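Side-chain contacts in putative sulfatase yidJ (Bacteroides fragilis, PDB 2QZU), which probably hydrolyses sulfate esters as a metal-dependent arylsulfatase: residues 83-88 / 107-112; 354-359 / 382-387; 364-369 / 373-378. One frame throughout, in Å; residues are numbered along the deposited sequence.

Contact 1. Residues 83-88 / 107-112; sequences LMTGMY and VELSQN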
ATOM      1  N   LEU A  83      16.518 -24.621   3.921  1.00  4.97           N
ATOM      2  CA  LEU A  83      15.569 -25.659   4.299  1.00  5.38           C
ATOM      3  C   LEU A  83      15.533 -26.782   3.268  1.00  6.56           C
ATOM      4  O   LEU A  83      15.632 -27.957   3.611  1.00  6.81           O
ATOM      5  CB  LEU A  83      14.162 -25.076   4.441  1.00  4.74           C
ATOM      6  CG  LEU A  83      13.050 -26.121   4.590  1.00  5.49           C
ATOM      7  CD1 LEU A  83      13.237 -26.891   5.894  1.00 10.16           C
ATOM      8  CD2 LEU A  83      11.697 -25.431   4.566  1.00 10.90           C
HETATM    9  N   MSE A  84      15.400 -26.420   1.999  1.00  6.63           N
HETATM   10  CA  MSE A  84      15.314 -27.424   0.948  1.00 11.02           C
HETATM   11  C   MSE A  84      16.592 -28.225   0.685  1.00 10.63           C
HETATM   12  O   MSE A  84      16.522 -29.425   0.412  1.00  9.34           O
HETATM   13  CB  MSE A  84      14.834 -26.784  -0.356  1.00  8.95           C
HETATM   14  CG  MSE A  84      13.476 -26.090  -0.265  1.00  8.63           C
HETATM   15 SE   MSE A  84      12.073 -27.150   0.580  1.00 24.44          SE
HETATM   16  CE  MSE A  84      10.961 -25.682   1.190  1.00 32.11           C
ATOM     17  N   THR A  85      17.749 -27.574   0.780  1.00  6.48           N
ATOM     18  CA  THR A  85      19.028 -28.235   0.515  1.00  6.68           C
ATOM     19  C   THR A  85      19.769 -28.773   1.736  1.00  8.49           C
ATOM     20  O   THR A  85      20.627 -29.652   1.606  1.00  8.88           O
ATOM     21  CB  THR A  85      20.012 -27.285  -0.199  1.00  8.54           C
ATOM     22  OG1 THR A  85      20.361 -26.210   0.681  1.00  7.61           O
ATOM     23  CG2 THR A  85      19.394 -26.717  -1.463  1.00  7.65           C
ATOM     24  N   GLY A  86      19.462 -28.235   2.910  1.00  7.49           N
ATOM     25  CA  GLY A  86      20.154 -28.668   4.113  1.00  8.71           C
ATOM     26  C   GLY A  86      21.585 -28.146   4.128  1.00  7.65           C
ATOM     27  O   GLY A  86      22.434 -28.650   4.864  1.00  7.81           O
HETATM   28  N   MSE A  87      21.851 -27.131   3.311  1.00 10.15           N
HETATM   29  CA  MSE A  87      23.181 -26.533   3.224  1.00 12.58           C
HETATM   30  C   MSE A  87      23.131 -25.077   3.655  1.00 10.61           C
HETATM   31  O   MSE A  87      22.097 -24.423   3.539  1.00  9.90           O
HETATM   32  CB  MSE A  87      23.713 -26.607   1.789  1.00  4.94           C
HETATM   33  CG  MSE A  87      23.816 -28.023   1.231  1.00 17.23           C
HETATM   34 SE   MSE A  87      24.533 -28.057  -0.577  1.00 41.04          SE
HETATM   35  CE  MSE A  87      22.903 -28.371  -1.567  1.00 45.92           C
ATOM     36  N   TYR A  88      24.247 -24.564   4.158  1.00  7.43           N
ATOM     37  CA  TYR A  88      24.277 -23.169   4.560  1.00  5.69           C
ATOM     38  C   TYR A  88      24.280 -22.341   3.258  1.00  8.00           C
ATOM     39  O   TYR A  88      24.513 -22.890   2.183  1.00  8.63           O
ATOM     40  CB  TYR A  88      25.462 -22.962   5.511  1.00  7.33           C
ATOM     41  CG  TYR A  88      25.180 -23.675   6.831  1.00 10.92           C
ATOM     42  CD1 TYR A  88      24.198 -23.194   7.704  1.00  7.12           C
ATOM     43  CD2 TYR A  88      25.802 -24.885   7.153  1.00  4.72           C
ATOM     44  CE1 TYR A  88      23.837 -23.898   8.854  1.00  9.77           C
ATOM     45  CE2 TYR A  88      25.447 -25.601   8.302  1.00  5.87           C
ATOM     46  CZ  TYR A  88      24.461 -25.101   9.146  1.00  5.70           C
ATOM     47  OH  TYR A  88      24.085 -25.812  10.269  1.00  8.92           O
ATOM     48  N   VAL A 107      21.282 -16.614  -8.183  1.00  8.07           N
ATOM     49  CA  VAL A 107      20.651 -16.760  -6.880  1.00  3.97           C
ATOM     50  C   VAL A 107      19.296 -17.457  -7.018  1.00  5.03           C
ATOM     51  O   VAL A 107      18.267 -16.821  -7.246  1.00  6.57           O
ATOM     52  CB  VAL A 107      20.499 -15.377  -6.196  1.00  4.05           C
ATOM     53  CG1 VAL A 107      19.833 -15.523  -4.838  1.00  5.74           C
ATOM     54  CG2 VAL A 107      21.871 -14.739  -6.033  1.00  5.20           C
ATOM     55  N   GLU A 108      19.318 -18.784  -6.913  1.00  8.84           N
ATOM     56  CA  GLU A 108      18.110 -19.602  -6.996  1.00  7.13           C
ATOM     57  C   GLU A 108      18.472 -21.041  -6.645  1.00  7.35           C
ATOM     58  O   GLU A 108      19.646 -21.412  -6.637  1.00  7.01           O
ATOM     59  CB  GLU A 108      17.492 -19.552  -8.406  1.00  8.67           C
ATOM     60  CG  GLU A 108      18.342 -20.189  -9.504  1.00  8.16           C
ATOM     61  CD  GLU A 108      17.607 -20.309 -10.840  1.00 15.81           C
ATOM     62  OE1 GLU A 108      16.465 -19.813 -10.964  1.00 13.60           O
ATOM     63  OE2 GLU A 108      18.182 -20.905 -11.774  1.00 14.14           O
ATOM     64  N   LEU A 109      17.462 -21.852  -6.353  1.00  5.37           N
ATOM     65  CA  LEU A 109      17.693 -23.249  -6.011  1.00  3.41           C
ATOM     66  C   LEU A 109      18.194 -23.976  -7.255  1.00  5.65           C
ATOM     67  O   LEU A 109      17.641 -23.814  -8.338  1.00  5.89           O
ATOM     68  CB  LEU A 109      16.389 -23.891  -5.528  1.00  4.15           C
ATOM     69  CG  LEU A 109      16.455 -25.341  -5.046  1.00  5.87           C
ATOM     70  CD1 LEU A 109      17.378 -25.445  -3.840  1.00  7.36           C
ATOM     71  CD2 LEU A 109      15.055 -25.818  -4.678  1.00  4.18           C
ATOM     72  N   SER A 110      19.242 -24.774  -7.097  1.00  6.07           N
ATOM     73  CA  SER A 110      19.794 -25.514  -8.222  1.00  9.31           C
ATOM     74  C   SER A 110      18.877 -26.672  -8.597  1.00  4.66           C
ATOM     75  O   SER A 110      18.371 -27.376  -7.724  1.00  9.55           O
ATOM     76  CB  SER A 110      21.180 -26.058  -7.865  1.00 11.01           C
ATOM     77  OG  SER A 110      21.716 -26.819  -8.934  1.00 16.37           O
ATOM     78  N   GLN A 111      18.659 -26.863  -9.892  1.00  5.37           N
ATOM     79  CA  GLN A 111      17.821 -27.963 -10.352  1.00  9.18           C
ATOM     80  C   GLN A 111      18.491 -29.287  -9.971  1.00  7.37           C
ATOM     81  O   GLN A 111      17.820 -30.301  -9.779  1.00 12.42           O
ATOM     82  CB  GLN A 111      17.633 -27.883 -11.873  1.00  9.69           C
ATOM     83  CG  GLN A 111      16.864 -29.051 -12.475  1.00 14.07           C
ATOM     84  CD  GLN A 111      16.618 -28.886 -13.965  1.00 20.50           C
ATOM     85  OE1 GLN A 111      16.227 -29.833 -14.651  1.00 28.34           O
ATOM     86  NE2 GLN A 111      16.835 -27.676 -14.471  1.00 22.07           N
ATOM     87  N   ASN A 112      19.817 -29.260  -9.844  1.00 10.35           N
ATOM     88  CA  ASN A 112      20.585 -30.453  -9.489  1.00 10.40           C
ATOM     89  C   ASN A 112      20.733 -30.677  -7.989  1.00 12.21           C
ATOM     90  O   ASN A 112      21.283 -31.692  -7.564  1.00 13.33           O
ATOM     91  CB  ASN A 112      21.980 -30.393 -10.114  1.00 14.39           C
ATOM     92  CG  ASN A 112      21.938 -30.349 -11.625  1.00 26.09           C
ATOM     93  OD1 ASN A 112      21.309 -31.195 -12.264  1.00 33.16           O
ATOM     94  ND2 ASN A 112      22.614 -29.366 -12.208  1.00 34.12           N
TER
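L109 lays its forked end against the last turn of helix 76-85, where it overlaps the methyl group of T85 and the base of M84. The leucine and the threonine slide past each other in opposite directions, and T85 CG2 comes within 3.4 Å of L109 CD1, closer than usual van der Waals contact for two carbons. The other methyl sits more loosely, with L109 CD2 4.4 Å from M84 CB, while the selenium end of M84 turns away toward W116 and M34. With CG anti to the backbone N (chi1 -177°), L109 extends its methyls to the helix. Its main chain is tied back on the loop side by hydrogen bonds to L135 and to R162. The methyl of T85 serves the contact and its hydroxyl serves the helix end: T85 OG1 accepts from M87 N at 3.2 Å in an ST turn and also bonds to the carbonyl of G81. G86, between T85 and M87, has positive phi and is the first residue to leave the helical conformation. Loop 107-112 thus packs on the C-terminal end of helix 76-85, which begins at S76, predicted to become 3-oxoalanine, as in sulfatases, but unmodified here.

Contact 2. Residues 354-359 / 382-387; sequences LMIAFA and FDLSNE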
ATOM      1  N   LEU A 354      15.738 -26.689  23.125  1.00 10.00           N
ATOM      2  CA  LEU A 354      16.626 -27.033  22.010  1.00  9.25           C
ATOM      3  C   LEU A 354      16.700 -25.906  20.975  1.00  7.69           C
ATOM      4  O   LEU A 354      15.675 -25.480  20.452  1.00  8.74           O
ATOM      5  CB  LEU A 354      16.128 -28.304  21.319  1.00  9.87           C
ATOM      6  CG  LEU A 354      17.011 -28.794  20.167  1.00  6.33           C
ATOM      7  CD1 LEU A 354      18.321 -29.340  20.726  1.00  7.46           C
ATOM      8  CD2 LEU A 354      16.277 -29.872  19.379  1.00  8.00           C
HETATM    9  N   MSE A 355      17.908 -25.444  20.662  1.00  9.98           N
HETATM   10  CA  MSE A 355      18.053 -24.361  19.689  1.00 11.50           C
HETATM   11  C   MSE A 355      18.055 -24.883  18.255  1.00  8.35           C
HETATM   12  O   MSE A 355      19.019 -24.695  17.509  1.00 11.66           O
HETATM   13  CB  MSE A 355      19.339 -23.568  19.946  1.00 13.73           C
HETATM   14  CG  MSE A 355      19.304 -22.180  19.325  1.00 12.66           C
HETATM   15 SE   MSE A 355      21.034 -21.352  19.182  1.00 22.38          SE
HETATM   16  CE  MSE A 355      21.507 -21.345  21.066  1.00 11.77           C
ATOM     17  N   ILE A 356      16.965 -25.540  17.876  1.00  4.48           N
ATOM     18  CA  ILE A 356      16.832 -26.081  16.534  1.00  8.24           C
ATOM     19  C   ILE A 356      16.663 -24.928  15.547  1.00  9.60           C
ATOM     20  O   ILE A 356      16.069 -23.899  15.874  1.00  8.05           O
ATOM     21  CB  ILE A 356      15.616 -27.047  16.452  1.00  8.33           C
ATOM     22  CG1 ILE A 356      15.457 -27.586  15.030  1.00  8.01           C
ATOM     23  CG2 ILE A 356      14.345 -26.337  16.896  1.00  7.65           C
ATOM     24  CD1 ILE A 356      14.468 -28.734  14.932  1.00 12.78           C
ATOM     25  N   ALA A 357      17.208 -25.091  14.345  1.00  8.99           N
ATOM     26  CA  ALA A 357      17.102 -24.049  13.334  1.00  5.01           C
ATOM     27  C   ALA A 357      16.233 -24.503  12.176  1.00  7.10           C
ATOM     28  O   ALA A 357      16.103 -25.698  11.903  1.00  8.32           O
ATOM     29  CB  ALA A 357      18.488 -23.668  12.817  1.00  5.60           C
ATOM     30  N   PHE A 358      15.649 -23.530  11.492  1.00  8.20           N
ATOM     31  CA  PHE A 358      14.799 -23.775  10.334  1.00  6.51           C
ATOM     32  C   PHE A 358      15.494 -24.740   9.367  1.00 11.02           C
ATOM     33  O   PHE A 358      14.877 -25.681   8.868  1.00 10.38           O
ATOM     34  CB  PHE A 358      14.521 -22.431   9.646  1.00  8.68           C
ATOM     35  CG  PHE A 358      13.531 -22.494   8.512  1.00  5.64           C
ATOM     36  CD1 PHE A 358      12.206 -22.867   8.735  1.00  4.73           C
ATOM     37  CD2 PHE A 358      13.908 -22.094   7.229  1.00  5.63           C
ATOM     38  CE1 PHE A 358      11.272 -22.836   7.697  1.00  8.55           C
ATOM     39  CE2 PHE A 358      12.985 -22.058   6.186  1.00  8.28           C
ATOM     40  CZ  PHE A 358      11.663 -22.427   6.421  1.00  9.17           C
ATOM     41  N   ALA A 359      16.786 -24.519   9.135  1.00  6.78           N
ATOM     42  CA  ALA A 359      17.559 -25.338   8.201  1.00  9.73           C
ATOM     43  C   ALA A 359      17.928 -26.744   8.673  1.00  9.92           C
ATOM     44  O   ALA A 359      18.404 -27.556   7.883  1.00  9.44           O
ATOM     45  CB  ALA A 359      18.823 -24.589   7.791  1.00 11.71           C
ATOM     46  N   PHE A 382      22.367 -29.502  11.204  1.00  9.84           N
ATOM     47  CA  PHE A 382      22.277 -30.452  12.316  1.00  7.69           C
ATOM     48  C   PHE A 382      21.137 -31.467  12.264  1.00  6.70           C
ATOM     49  O   PHE A 382      19.986 -31.109  12.015  1.00  6.76           O
ATOM     50  CB  PHE A 382      22.170 -29.707  13.654  1.00  6.36           C
ATOM     51  CG  PHE A 382      23.335 -28.805  13.960  1.00  9.66           C
ATOM     52  CD1 PHE A 382      23.315 -27.465  13.574  1.00 13.35           C
ATOM     53  CD2 PHE A 382      24.438 -29.287  14.659  1.00 11.99           C
ATOM     54  CE1 PHE A 382      24.378 -26.618  13.882  1.00 14.32           C
ATOM     55  CE2 PHE A 382      25.506 -28.448  14.971  1.00 14.04           C
ATOM     56  CZ  PHE A 382      25.476 -27.110  14.586  1.00 13.40           C
ATOM     57  N   ASP A 383      21.470 -32.734  12.503  1.00  8.55           N
ATOM     58  CA  ASP A 383      20.475 -33.801  12.548  1.00  9.35           C
ATOM     59  C   ASP A 383      20.129 -33.889  14.032  1.00 12.92           C
ATOM     60  O   ASP A 383      20.867 -34.487  14.818  1.00 12.13           O
ATOM     61  CB  ASP A 383      21.067 -35.137  12.087  1.00  9.43           C
ATOM     62  CG  ASP A 383      20.069 -36.281  12.172  1.00 10.69           C
ATOM     63  OD1 ASP A 383      19.071 -36.156  12.914  1.00 10.73           O
ATOM     64  OD2 ASP A 383      20.289 -37.316  11.506  1.00 12.17           O
ATOM     65  N   LEU A 384      19.011 -33.286  14.411  1.00  7.90           N
ATOM     66  CA  LEU A 384      18.599 -33.265  15.809  1.00  8.29           C
ATOM     67  C   LEU A 384      17.433 -34.211  16.080  1.00  6.51           C
ATOM     68  O   LEU A 384      16.673 -34.016  17.027  1.00  8.85           O
ATOM     69  CB  LEU A 384      18.203 -31.833  16.194  1.00  9.75           C
ATOM     70  CG  LEU A 384      19.283 -30.759  16.001  1.00  7.91           C
ATOM     71  CD1 LEU A 384      18.680 -29.371  16.154  1.00 10.98           C
ATOM     72  CD2 LEU A 384      20.399 -30.977  17.005  1.00  8.85           C
ATOM     73  N   SER A 385      17.308 -35.244  15.257  1.00  6.39           N
ATOM     74  CA  SER A 385      16.213 -36.198  15.402  1.00  9.87           C
ATOM     75  C   SER A 385      16.093 -36.822  16.793  1.00  8.19           C
ATOM     76  O   SER A 385      14.989 -36.935  17.335  1.00  9.92           O
ATOM     77  CB  SER A 385      16.342 -37.301  14.345  1.00 11.27           C
ATOM     78  OG  SER A 385      17.607 -37.931  14.413  1.00 13.56           O
ATOM     79  N   ASN A 386      17.219 -37.226  17.374  1.00  9.38           N
ATOM     80  CA  ASN A 386      17.188 -37.839  18.697  1.00  6.84           C
ATOM     81  C   ASN A 386      16.716 -36.843  19.749  1.00  8.42           C
ATOM     82  O   ASN A 386      15.883 -37.168  20.602  1.00 11.27           O
ATOM     83  CB  ASN A 386      18.571 -38.376  19.072  1.00  7.89           C
ATOM     84  CG  ASN A 386      18.564 -39.096  20.403  1.00 18.52           C
ATOM     85  OD1 ASN A 386      19.070 -38.588  21.405  1.00 20.63           O
ATOM     86  ND2 ASN A 386      17.968 -40.283  20.427  1.00 13.57           N
ATOM     87  N   GLU A 387      17.260 -35.630  19.684  1.00  7.55           N
ATOM     88  CA  GLU A 387      16.896 -34.565  20.609  1.00 11.00           C
ATOM     89  C   GLU A 387      15.399 -34.260  20.510  1.00 10.05           C
ATOM     90  O   GLU A 387      14.719 -34.113  21.523  1.00 10.43           O
ATOM     91  CB  GLU A 387      17.692 -33.294  20.294  1.00 11.46           C
ATOM     92  CG  GLU A 387      19.186 -33.331  20.625  1.00 15.52           C
ATOM     93  CD  GLU A 387      19.991 -34.271  19.742  1.00 24.93           C
ATOM     94  OE1 GLU A 387      19.600 -34.505  18.578  1.00 15.28           O
ATOM     95  OE2 GLU A 387      21.041 -34.762  20.211  1.00 28.32           O
TER
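L384, the N-cap residue of helix 385-390, reaches across to L354 and I356 in the loop that leaves edge strand 349-352 of the large mixed sheet, the central sheet of this alkaline phosphatase-like alpha/beta fold. Its CB points toward that loop. CG lies beside the backbone N (chi1 -58°), and the chain then runs out extended, and CD1 makes the contacts. L384 CD1 settles on the flank of I356, 3.8 Å from I356 CA and 3.9 Å from I356 CG1, and the same carbon also meets L354 CD2 at 4.1 Å. It touches both residues that flank M355 in sequence, M355 being the centre of an inverse gamma turn. L354 carries the contact on to the first turn of the helix, crossing E387 at about a right angle: L354 CD2 lies 3.8 Å from E387 CB, with L354 CD1 4.0 Å from that same carbon. The glutamate contributes only its aliphatic root here, because its chain bends at chi2 (69°) and takes the carboxylate away from the leucine. I356 also packs on L361, and L354 on L397. At the helix start D383 forms an Asx turn, its OD1 gripped twice: by S385 OG at 2.7 Å on the syn side and somewhat out of the carboxylate plane, and by S385 N at 3.1 Å with a fairly straight N-H angle of 163°.

Contact 3. Residues 364-369 / 373-378; sequences TLLSMM and KEIPET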
ATOM      1  N   THR A 364      16.960 -33.628  10.221  1.00  5.79           N
ATOM      2  CA  THR A 364      16.167 -33.980  11.396  1.00  6.16           C
ATOM      3  C   THR A 364      14.895 -34.750  11.046  1.00  8.95           C
ATOM      4  O   THR A 364      14.650 -35.827  11.591  1.00  7.53           O
ATOM      5  CB  THR A 364      15.804 -32.716  12.211  1.00  8.59           C
ATOM      6  OG1 THR A 364      17.010 -32.052  12.614  1.00  7.41           O
ATOM      7  CG2 THR A 364      15.001 -33.085  13.460  1.00  7.41           C
ATOM      8  N   LEU A 365      14.088 -34.214  10.132  1.00  6.26           N
ATOM      9  CA  LEU A 365      12.848 -34.887   9.749  1.00  7.96           C
ATOM     10  C   LEU A 365      13.111 -36.211   9.035  1.00 10.19           C
ATOM     11  O   LEU A 365      12.482 -37.221   9.337  1.00  9.92           O
ATOM     12  CB  LEU A 365      11.996 -33.973   8.861  1.00  6.43           C
ATOM     13  CG  LEU A 365      11.372 -32.756   9.561  1.00  6.53           C
ATOM     14  CD1 LEU A 365      10.778 -31.808   8.525  1.00  5.35           C
ATOM     15  CD2 LEU A 365      10.296 -33.224  10.537  1.00 10.42           C
ATOM     16  N   LEU A 366      14.051 -36.210   8.096  1.00  6.52           N
ATOM     17  CA  LEU A 366      14.360 -37.430   7.358  1.00  9.89           C
ATOM     18  C   LEU A 366      14.761 -38.576   8.287  1.00  9.92           C
ATOM     19  O   LEU A 366      14.315 -39.706   8.102  1.00  9.01           O
ATOM     20  CB  LEU A 366      15.471 -37.162   6.340  1.00  8.97           C
ATOM     21  CG  LEU A 366      15.105 -37.250   4.853  1.00 18.26           C
ATOM     22  CD1 LEU A 366      13.715 -36.703   4.603  1.00 11.44           C
ATOM     23  CD2 LEU A 366      16.148 -36.498   4.035  1.00 11.01           C
ATOM     24  N   SER A 367      15.605 -38.289   9.275  1.00  5.64           N
ATOM     25  CA  SER A 367      16.027 -39.324  10.218  1.00  5.05           C
ATOM     26  C   SER A 367      14.836 -39.756  11.077  1.00  8.44           C
ATOM     27  O   SER A 367      14.651 -40.943  11.334  1.00  8.80           O
ATOM     28  CB  SER A 367      17.166 -38.819  11.115  1.00  6.63           C
ATOM     29  OG  SER A 367      18.384 -38.717  10.392  1.00  9.57           O
HETATM   30  N   MSE A 368      14.027 -38.794  11.516  1.00  5.44           N
HETATM   31  CA  MSE A 368      12.853 -39.113  12.328  1.00  5.07           C
HETATM   32  C   MSE A 368      11.897 -40.012  11.549  1.00  9.12           C
HETATM   33  O   MSE A 368      11.227 -40.871  12.123  1.00 10.33           O
HETATM   34  CB  MSE A 368      12.101 -37.837  12.727  1.00  5.09           C
HETATM   35  CG  MSE A 368      12.773 -36.988  13.790  1.00  7.54           C
HETATM   36 SE   MSE A 368      11.794 -35.325  14.034  1.00 24.01          SE
HETATM   37  CE  MSE A 368      10.223 -36.040  14.918  1.00  6.42           C
HETATM   38  N   MSE A 369      11.843 -39.808  10.236  1.00  4.30           N
HETATM   39  CA  MSE A 369      10.945 -40.565   9.371  1.00  7.68           C
HETATM   40  C   MSE A 369      11.438 -41.948   8.971  1.00  7.44           C
HETATM   41  O   MSE A 369      10.698 -42.709   8.349  1.00  9.04           O
HETATM   42  CB  MSE A 369      10.637 -39.739   8.122  1.00  9.19           C
HETATM   43  CG  MSE A 369       9.818 -38.500   8.429  1.00 10.88           C
HETATM   44 SE   MSE A 369       9.726 -37.229   6.990  1.00 21.54          SE
HETATM   45  CE  MSE A 369       9.134 -35.713   8.035  1.00 32.60           C
ATOM     46  N   LYS A 373      19.662 -42.935   6.278  1.00 12.79           N
ATOM     47  CA  LYS A 373      20.648 -43.350   5.280  1.00 15.98           C
ATOM     48  C   LYS A 373      20.518 -42.598   3.955  1.00 11.31           C
ATOM     49  O   LYS A 373      21.440 -42.619   3.134  1.00 10.04           O
ATOM     50  CB  LYS A 373      20.536 -44.859   5.020  1.00 16.69           C
ATOM     51  CG  LYS A 373      19.284 -45.266   4.256  1.00 20.73           C
ATOM     52  CD  LYS A 373      19.036 -46.770   4.313  1.00 28.66           C
ATOM     53  CE  LYS A 373      19.937 -47.545   3.370  1.00 29.68           C
ATOM     54  NZ  LYS A 373      19.626 -47.242   1.945  1.00 44.76           N
ATOM     55  N   GLU A 374      19.382 -41.934   3.747  1.00 10.06           N
ATOM     56  CA  GLU A 374      19.143 -41.199   2.507  1.00  7.36           C
ATOM     57  C   GLU A 374      19.594 -39.740   2.530  1.00  9.53           C
ATOM     58  O   GLU A 374      19.490 -39.049   1.519  1.00 11.37           O
ATOM     59  CB  GLU A 374      17.655 -41.244   2.130  1.00 11.83           C
ATOM     60  CG  GLU A 374      17.055 -42.642   2.028  1.00 13.21           C
ATOM     61  CD  GLU A 374      17.809 -43.541   1.069  1.00 23.93           C
ATOM     62  OE1 GLU A 374      18.099 -43.101  -0.065  1.00 27.99           O
ATOM     63  OE2 GLU A 374      18.105 -44.693   1.448  1.00 26.14           O
ATOM     64  N   ILE A 375      20.082 -39.263   3.672  1.00  9.35           N
ATOM     65  CA  ILE A 375      20.550 -37.880   3.764  1.00  8.26           C
ATOM     66  C   ILE A 375      21.849 -37.779   2.962  1.00  9.06           C
ATOM     67  O   ILE A 375      22.801 -38.513   3.219  1.00  8.96           O
ATOM     68  CB  ILE A 375      20.818 -37.479   5.231  1.00  7.07           C
ATOM     69  CG1 ILE A 375      19.523 -37.579   6.040  1.00  8.55           C
ATOM     70  CG2 ILE A 375      21.348 -36.053   5.299  1.00  4.98           C
ATOM     71  CD1 ILE A 375      19.712 -37.366   7.528  1.00 11.14           C
ATOM     72  N   PRO A 376      21.896 -36.880   1.965  1.00 10.84           N
ATOM     73  CA  PRO A 376      23.101 -36.723   1.146  1.00 11.21           C
ATOM     74  C   PRO A 376      24.310 -36.303   1.976  1.00 12.48           C
ATOM     75  O   PRO A 376      24.168 -35.692   3.038  1.00 10.44           O
ATOM     76  CB  PRO A 376      22.702 -35.638   0.145  1.00 12.92           C
ATOM     77  CG  PRO A 376      21.220 -35.789   0.046  1.00 16.03           C
ATOM     78  CD  PRO A 376      20.817 -36.005   1.474  1.00 11.68           C
ATOM     79  N   GLU A 377      25.498 -36.633   1.482  1.00 17.24           N
ATOM     80  CA  GLU A 377      26.734 -36.272   2.164  1.00 21.04           C
ATOM     81  C   GLU A 377      26.912 -34.758   2.072  1.00 21.91           C
ATOM     82  O   GLU A 377      27.688 -34.165   2.818  1.00 29.57           O
ATOM     83  CB  GLU A 377      27.920 -36.983   1.502  1.00 26.07           C
ATOM     84  CG  GLU A 377      29.282 -36.616   2.071  1.00 39.66           C
ATOM     85  CD  GLU A 377      29.416 -36.961   3.541  1.00 55.00           C
ATOM     86  OE1 GLU A 377      29.276 -38.152   3.891  1.00 51.26           O
ATOM     87  OE2 GLU A 377      29.664 -36.039   4.348  1.00 59.95           O
ATOM     88  N   THR A 378      26.174 -34.139   1.159  1.00 19.00           N
ATOM     89  CA  THR A 378      26.255 -32.699   0.951  1.00 23.01           C
ATOM     90  C   THR A 378      25.524 -31.885   2.024  1.00 18.11           C
ATOM     91  O   THR A 378      25.750 -30.684   2.153  1.00 16.51           O
ATOM     92  CB  THR A 378      25.706 -32.311  -0.445  1.00 23.30           C
ATOM     93  OG1 THR A 378      25.950 -30.919  -0.685  1.00 43.73           O
ATOM     94  CG2 THR A 378      24.207 -32.577  -0.534  1.00 21.73           C
TER
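I375 fits against helix 361-368 with one arm of its side chain, and this arm holds the close packing of the contact. I375 CG1 lies 4.1 Å from L366 CB and also 4.1 Å from L366 CD2, so it spans the leucine from CB to one terminal methyl, the two side chains sliding past each other in opposite directions. One bond further out, I375 CD1 sits 3.4 Å from S367 OG, a methyl against a hydroxyl. The same oxygen hydrogen-bonds to D383, just ahead of helix 385-390. L366 departs from the usual staggered positions (chi1 -113°), which is consistent with a side chain fitted between I375 on one flank and W116, V119 and L120 of helix 116-122 on another.

The contact packs the chain that follows helix 361-368 back onto that helix, one of those lying on the large mixed sheet of the alkaline phosphatase-like alpha/beta fold. L365 and, further along the chain, M369 meet I307 of strand 306-311, M368 turns to V388 and L389 of helix 385-390, and L366 meets the returning chain. The other border is looser and more open. E374 contributes little to the helix: its carboxylate leads away, and E374 OE2 forms a salt bridge at 3.0 Å with NZ of its neighbour K373. The lysine is exposed, and its CB points away from the helix. Beyond I375 the chain departs as well, with P376 touching R114 and E377 exposed.

Contact 1 comes first along the chain, and contact 3 is nested inside the loop closed by contact 2. The centres of contacts 2 and 3 lie about 12 Å apart, those of 1 and 3 about 15 Å, and those of 1 and 2 about 19 Å. Helices 361-368 and 385-390 are consecutive in the chain; at the start of the second, L384 N probably hydrogen-bonds to T364 OG1 of the first at 3.0 Å. Contact 1 touches both others, through L83 CD2 on F358 CZ at 3.5 Å and through M87 against T378. Helix 76-85 and the loop after it are thereby packed against segments that follow edge strand 349-352, linking early and late parts of the sulfatase fold.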